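Local coordinates for protein signal recognition particle subunit SRP68 (Chaetomium thermophilum, PDB 4P3G) that binds SRP RNA through this N-terminal domain and, within the signal recognition particle, probably helps target secretory and membrane proteins to the endoplasmic reticulum, at residues 100-103 / 104-107; 125-129 / 130-134; 182-185 / 186-190. One frame throughout, in Å; residues are numbered along the deposited sequence.

In the fold
All three contacts are local turns at helix ends in the all-helical RNA-binding domain of SRP68, and they follow one another in series along the chain. Contacts 1 and 2 share helix 103-128: residues 100-107 lead into it and residues 125-134 lead out of it, so their centres are 38 Å apart, on opposite sides of the chain's centre. Contact 3 links helix 160-181 to helix 186-205; its centre is 25 Å from that of contact 2 and 32 Å from that of contact 1. No two contacts touch, the nearest atoms of contacts 2 and 3 being about 12 Å apart. Each therefore shapes its own inter-helix connection in this TPR-related helical domain.

Contact 1 (100-103 / 104-107); sequences GMTG and RTRS
The backbone turns from loop into helix as Arg106 N donates to Thr102 O at 3.1 Å with an N-H...O angle of 160°, and Ser107 N to Gly103 O, also 3.1 Å, with a more bent bond. This is a helix N-cap: Thr102 stands just before helix 103-128, and its side chain takes up an amide of the first turn. Thr105 N donates to Thr102 OG1 at 2.8 Å, with an angle of 152° at the hydrogen. The chi1 of Thr102, 67°, sets OG1 between its own backbone N and carbonyl carbon, facing the start of the helix, and leaves the CG2 methyl beside the backbone N. Thus Thr102 meets the first turn twice, its carbonyl receiving Arg106 N and its hydroxyl receiving Thr105 N. Arg104 comes near the same hydroxyl with the root of its chain, CB lying 3.3 Å from Thr102 OG1, while the extended remainder leads away.

The apolar half of the contact belongs to Met101, present as selenomethionine, whose side chain crosses that of Thr105 at about a right angle. Met101 CG meets the methyl branch, Thr105 CG2, at 3.7 Å; that methyl lies anti to the backbone N of Thr105, which turns it to Met101, while Thr105 OG1 lies beside the backbone N, 3.0 Å from Thr102 OG1. Further out, Met101 SE passes 4.2 Å from Arg106 CA, beside the helix backbone. His94, in the preceding loop, touches both Met101 and Thr105. Arg106 turns its polar end to other parts of the chain: NH1 hydrogen-bonds Glu156 O, and NH2 hydrogen-bonds Thr98 OG1.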
loop_
_atom_site.group_PDB
_atom_site.type_symbol
_atom_site.label_atom_id
_atom_site.label_comp_id
_atom_site.label_asym_id
_atom_site.label_seq_id
_atom_site.Cartn_x
_atom_site.Cartn_y
_atom_site.Cartn_z
ATOM N N GLY A 100 0.983 26.719 -21.602
ATOM C CA GLY A 100 1.533 28.063 -21.618
ATOM C C GLY A 100 3.043 28.019 -21.756
ATOM O O GLY A 100 3.647 28.813 -22.475
HETATM N N MSE A 101 3.643 27.054 -21.062
HETATM C CA MSE A 101 5.092 26.965 -20.872
HETATM C C MSE A 101 5.817 26.107 -21.916
HETATM O O MSE A 101 5.512 24.928 -22.099
HETATM C CB MSE A 101 5.393 26.412 -19.473
HETATM C CG MSE A 101 6.867 26.384 -19.138
HETATM SE SE MSE A 101 7.374 25.072 -17.793
HETATM C CE MSE A 101 6.641 25.898 -16.185
ATOM N N THR A 102 6.806 26.700 -22.571
ATOM C CA THR A 102 7.604 25.992 -23.562
ATOM C C THR A 102 8.431 24.852 -22.973
ATOM O O THR A 102 8.800 24.879 -21.800
ATOM C CB THR A 102 8.576 26.939 -24.263
ATOM O OG1 THR A 102 9.562 27.385 -23.326
ATOM C CG2 THR A 102 7.833 28.134 -24.821
ATOM N N GLY A 103 8.700 23.840 -23.793
ATOM C CA GLY A 103 9.607 22.764 -23.427
ATOM C C GLY A 103 10.985 23.357 -23.142
ATOM O O GLY A 103 11.774 22.772 -22.395
ATOM N N ARG A 104 11.277 24.503 -23.769
ATOM C CA ARG A 104 12.503 25.267 -23.522
ATOM C C ARG A 104 12.620 25.773 -22.084
ATOM O O ARG A 104 13.636 25.585 -21.408
ATOM C CB ARG A 104 12.517 26.503 -24.423
ATOM C CG ARG A 104 13.639 27.485 -24.104
ATOM C CD ARG A 104 13.624 28.733 -25.005
ATOM N NE ARG A 104 14.713 29.663 -24.677
ATOM C CZ ARG A 104 15.950 29.611 -25.168
ATOM N NH1 ARG A 104 16.266 28.700 -26.075
ATOM N NH2 ARG A 104 16.854 30.510 -24.794
ATOM N N THR A 105 11.537 26.372 -21.609
ATOM C CA THR A 105 11.488 26.942 -20.279
ATOM C C THR A 105 11.628 25.822 -19.286
ATOM O O THR A 105 12.263 25.984 -18.253
ATOM C CB THR A 105 10.194 27.737 -20.052
ATOM O OG1 THR A 105 10.215 28.904 -20.882
ATOM C CG2 THR A 105 10.069 28.177 -18.606
ATOM N N ARG A 106 11.023 24.684 -19.592
ATOM C CA ARG A 106 11.154 23.526 -18.717
ATOM C C ARG A 106 12.611 23.120 -18.618
ATOM O O ARG A 106 13.073 22.732 -17.559
ATOM C CB ARG A 106 10.309 22.348 -19.202
ATOM C CG ARG A 106 10.417 21.153 -18.272
ATOM C CD ARG A 106 9.602 19.980 -18.785
ATOM N NE ARG A 106 8.189 20.324 -18.744
ATOM C CZ ARG A 106 7.429 20.211 -17.658
ATOM N NH1 ARG A 106 7.940 19.725 -16.527
ATOM N NH2 ARG A 106 6.149 20.565 -17.709
ATOM N N SER A 107 13.331 23.213 -19.730
ATOM C CA SER A 107 14.729 22.816 -19.742
ATOM C C SER A 107 15.572 23.699 -18.829
ATOM O O SER A 107 16.448 23.199 -18.122
ATOM C CB SER A 107 15.281 22.861 -21.155
ATOM O OG SER A 107 16.682 22.659 -21.125
#

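Contact 2 (125-129 / 130-134); sequences QALSD and GASGA
Leu127 lays its CD2 methyl against the Ala134 methyl, CD2 to CB 3.7 Å, and the same CD2 comes within 4.1 Å of Ser132 OG. Only one branch of the leucine fork makes this approach: chi1 (-86°) places CG anti to the carbonyl carbon, and chi2 (-174°) sets CD1 anti to CA, which leaves CD2 as the methyl beside Ala134. The Ala134 CB also lies 3.7 Å from Leu127 O, so the small side chain rests on both the methyl and the carbonyl of one residue.

That carbonyl is the polar focus. Ser132 OG donates to Leu127 O at 2.5 Å, approaching at a C=O...O angle of 119° and tilted from the carbonyl plane. The same hydroxyl accepts a weak bond from Ala134 N, 3.4 Å from Ser132 OG, in the manner of an ST turn. Ser132 is buried, and its hydroxyl has one partner on the last helical turn, Leu127 O, and a weaker one two residues on in the loop, Ala134 N.

The bend is the helix-loop-helix link that carries the chain from helix 103-128 into helix 136-156, where Ala142 touches Leu127 and Ile139 touches both Ala134 and Ser128. Nearer its start, Ala131 N donates to Asp129 O at 2.7 Å, and Ala131 and Gly133 both have positive phi. Ser128 and Asp129 pack on Thr179 of the second subunit.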
loop_
_atom_site.group_PDB
_atom_site.type_symbol
_atom_site.label_atom_id
_atom_site.label_comp_id
_atom_site.label_asym_id
_atom_site.label_seq_id
_atom_site.Cartn_x
_atom_site.Cartn_y
_atom_site.Cartn_z
ATOM N N GLN A 125 28.543 15.357 0.636
ATOM C CA GLN A 125 29.728 14.514 0.562
ATOM C C GLN A 125 30.910 15.111 1.326
ATOM O O GLN A 125 31.648 14.390 1.977
ATOM C CB GLN A 125 30.107 14.242 -0.890
ATOM C CG GLN A 125 29.127 13.316 -1.607
ATOM C CD GLN A 125 29.444 13.181 -3.084
ATOM O OE1 GLN A 125 30.010 14.090 -3.697
ATOM N NE2 GLN A 125 29.079 12.046 -3.665
ATOM N N ALA A 126 31.101 16.420 1.262
ATOM C CA ALA A 126 32.207 17.002 2.001
ATOM C C ALA A 126 31.939 16.874 3.487
ATOM O O ALA A 126 32.824 16.476 4.243
ATOM C CB ALA A 126 32.421 18.442 1.630
ATOM N N LEU A 127 30.707 17.164 3.897
ATOM C CA LEU A 127 30.335 17.047 5.302
ATOM C C LEU A 127 30.521 15.646 5.835
ATOM O O LEU A 127 30.880 15.474 7.000
ATOM C CB LEU A 127 28.880 17.442 5.528
ATOM C CG LEU A 127 28.511 18.902 5.747
ATOM C CD1 LEU A 127 27.038 18.977 6.078
ATOM C CD2 LEU A 127 29.334 19.516 6.891
ATOM N N SER A 128 30.329 14.650 4.979
ATOM C CA SER A 128 30.273 13.288 5.476
ATOM C C SER A 128 31.641 12.759 5.868
ATOM O O SER A 128 31.936 12.627 7.053
ATOM C CB SER A 128 29.591 12.355 4.462
ATOM O OG SER A 128 30.498 11.875 3.491
ATOM N N ASP A 129 32.485 12.452 4.899
ATOM C CA ASP A 129 33.641 11.638 5.238
ATOM C C ASP A 129 34.836 12.334 5.932
ATOM O O ASP A 129 35.296 11.865 6.977
ATOM C CB ASP A 129 34.118 10.875 3.994
ATOM C CG ASP A 129 33.854 9.379 4.100
ATOM O OD1 ASP A 129 32.984 8.989 4.912
ATOM O OD2 ASP A 129 34.518 8.599 3.382
ATOM N N GLY A 130 35.310 13.457 5.403
ATOM C CA GLY A 130 36.647 13.905 5.767
ATOM C C GLY A 130 36.947 14.503 7.136
ATOM O O GLY A 130 37.908 15.275 7.257
ATOM N N ALA A 131 36.183 14.134 8.164
ATOM C CA ALA A 131 36.356 14.731 9.491
ATOM C C ALA A 131 36.244 16.252 9.326
ATOM O O ALA A 131 37.179 17.004 9.583
ATOM C CB ALA A 131 37.686 14.355 10.084
ATOM N N SER A 132 35.099 16.660 8.780
ATOM C CA SER A 132 34.667 18.047 8.613
ATOM C C SER A 132 34.308 18.610 9.972
ATOM O O SER A 132 34.081 19.803 10.125
ATOM C CB SER A 132 33.452 18.104 7.684
ATOM O OG SER A 132 32.452 17.160 8.061
ATOM N N GLY A 133 34.145 17.703 10.929
ATOM C CA GLY A 133 33.755 18.027 12.286
ATOM C C GLY A 133 32.256 17.947 12.422
ATOM O O GLY A 133 31.686 18.166 13.489
ATOM N N ALA A 134 31.611 17.590 11.324
ATOM C CA ALA A 134 30.173 17.530 11.303
ATOM C C ALA A 134 29.707 16.329 12.089
ATOM O O ALA A 134 30.276 15.243 11.966
ATOM C CB ALA A 134 29.673 17.458 9.887
#

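Contact 3 (182-185 / 186-190); sequences KGDI and FKELL
Leu189 N donates to Ile185 O at 3.0 Å, with an N-H...O angle of 157°, a regular i to i+4 bond in the opening turn of helix 186-205. The Lys187 N to Gly183 O bond before it is modelled too short for its length to be trusted.

Glu188 reaches back along this turn. With CG anti to the carbonyl carbon (chi1 -63°), its CG lies 3.3 Å from Asp184 O. Its carboxylate stands nearly perpendicular to that of Asp184, the planes 85° apart, and brings like charges together, OE2 being 3.8 Å from Asp184 OD1. Glu19 adds a further like charge near OE1, although Lys182 NZ, in a salt bridge with Asp184 OD2 (2.8 Å), probably offsets part of this negative charge. Replacing Glu188 by an alanine removes CG and the carboxylate, which is likely to open a gap beside Asp184 O.

Across the turn, Gly183 CA meets the edge of the Phe186 ring at CD2, 3.7 Å away, while Lys187 runs its extended chain past Lys182 O. Phe186 also packs on Ala178 and Thr11. With Lys182 and Gly183 both at positive phi, this is a tight turn joining two consecutive helices, 160-181 and 186-205, of the all-helical domain.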
loop_
_atom_site.group_PDB
_atom_site.type_symbol
_atom_site.label_atom_id
_atom_site.label_comp_id
_atom_site.label_asym_id
_atom_site.label_seq_id
_atom_site.Cartn_x
_atom_site.Cartn_y
_atom_site.Cartn_z
ATOM N N LYS A 182 10.464 16.086 16.951
ATOM C CA LYS A 182 9.017 16.204 16.724
ATOM C C LYS A 182 8.847 16.927 15.383
ATOM O O LYS A 182 7.729 17.115 14.898
ATOM C CB LYS A 182 8.298 16.937 17.869
ATOM C CG LYS A 182 6.778 17.002 17.735
ATOM C CD LYS A 182 6.174 17.895 18.796
ATOM C CE LYS A 182 6.806 19.274 18.744
ATOM N NZ LYS A 182 6.397 20.027 17.528
ATOM N N GLY A 183 9.995 17.272 14.787
ATOM C CA GLY A 183 10.127 17.953 13.508
ATOM C C GLY A 183 9.008 18.909 13.214
ATOM O O GLY A 183 8.259 18.699 12.273
ATOM N N ASP A 184 8.935 19.996 13.973
ATOM C CA ASP A 184 7.900 20.989 13.744
ATOM C C ASP A 184 8.269 21.734 12.463
ATOM O O ASP A 184 7.494 22.528 11.952
ATOM C CB ASP A 184 7.740 21.915 14.950
ATOM C CG ASP A 184 6.329 22.486 15.064
ATOM O OD1 ASP A 184 5.770 22.959 14.048
ATOM O OD2 ASP A 184 5.760 22.409 16.178
ATOM N N ILE A 185 9.478 21.476 11.970
ATOM C CA ILE A 185 9.954 22.024 10.714
ATOM C C ILE A 185 10.077 20.864 9.743
ATOM O O ILE A 185 9.723 20.974 8.576
ATOM C CB ILE A 185 11.338 22.690 10.877
ATOM C CG1 ILE A 185 11.295 23.713 12.017
ATOM C CG2 ILE A 185 11.811 23.336 9.587
ATOM C CD1 ILE A 185 12.586 24.502 12.225
ATOM N N PHE A 186 10.523 19.713 10.235
ATOM C CA PHE A 186 10.628 18.531 9.374
ATOM C C PHE A 186 9.246 17.959 9.029
ATOM O O PHE A 186 9.037 17.525 7.897
ATOM C CB PHE A 186 11.495 17.480 10.033
ATOM C CG PHE A 186 12.893 17.935 10.289
ATOM C CD1 PHE A 186 13.821 17.968 9.269
ATOM C CD2 PHE A 186 13.287 18.331 11.567
ATOM C CE1 PHE A 186 15.134 18.392 9.520
ATOM C CE2 PHE A 186 14.591 18.754 11.827
ATOM C CZ PHE A 186 15.512 18.791 10.800
ATOM N N LYS A 187 8.303 17.958 9.980
ATOM C CA LYS A 187 6.959 17.497 9.643
ATOM C C LYS A 187 6.341 18.410 8.586
ATOM O O LYS A 187 5.767 17.908 7.614
ATOM C CB LYS A 187 6.036 17.402 10.862
ATOM C CG LYS A 187 6.400 16.287 11.818
ATOM C CD LYS A 187 5.331 16.050 12.883
ATOM C CE LYS A 187 5.682 14.842 13.774
ATOM N NZ LYS A 187 4.672 14.589 14.860
ATOM N N GLU A 188 6.544 19.727 8.698
ATOM C CA GLU A 188 5.964 20.619 7.698
ATOM C C GLU A 188 6.595 20.307 6.363
ATOM O O GLU A 188 5.906 20.229 5.360
ATOM C CB GLU A 188 6.190 22.093 8.024
ATOM C CG GLU A 188 5.540 22.564 9.309
ATOM C CD GLU A 188 5.915 23.995 9.672
ATOM O OE1 GLU A 188 6.805 24.577 9.007
ATOM O OE2 GLU A 188 5.336 24.524 10.649
ATOM N N LEU A 189 7.902 20.117 6.342
ATOM C CA LEU A 189 8.551 19.846 5.078
ATOM C C LEU A 189 8.080 18.497 4.476
ATOM O O LEU A 189 7.829 18.410 3.267
ATOM C CB LEU A 189 10.064 19.854 5.253
ATOM C CG LEU A 189 10.859 19.803 3.950
ATOM C CD1 LEU A 189 10.547 21.020 3.065
ATOM C CD2 LEU A 189 12.344 19.705 4.210
ATOM N N LEU A 190 7.906 17.471 5.320
ATOM C CA LEU A 190 7.415 16.168 4.873
ATOM C C LEU A 190 5.981 16.313 4.391
ATOM O O LEU A 190 5.590 15.820 3.318
ATOM C CB LEU A 190 7.435 15.167 6.039
ATOM C CG LEU A 190 8.787 14.631 6.543
ATOM C CD1 LEU A 190 8.654 14.045 7.927
ATOM C CD2 LEU A 190 9.337 13.616 5.577
#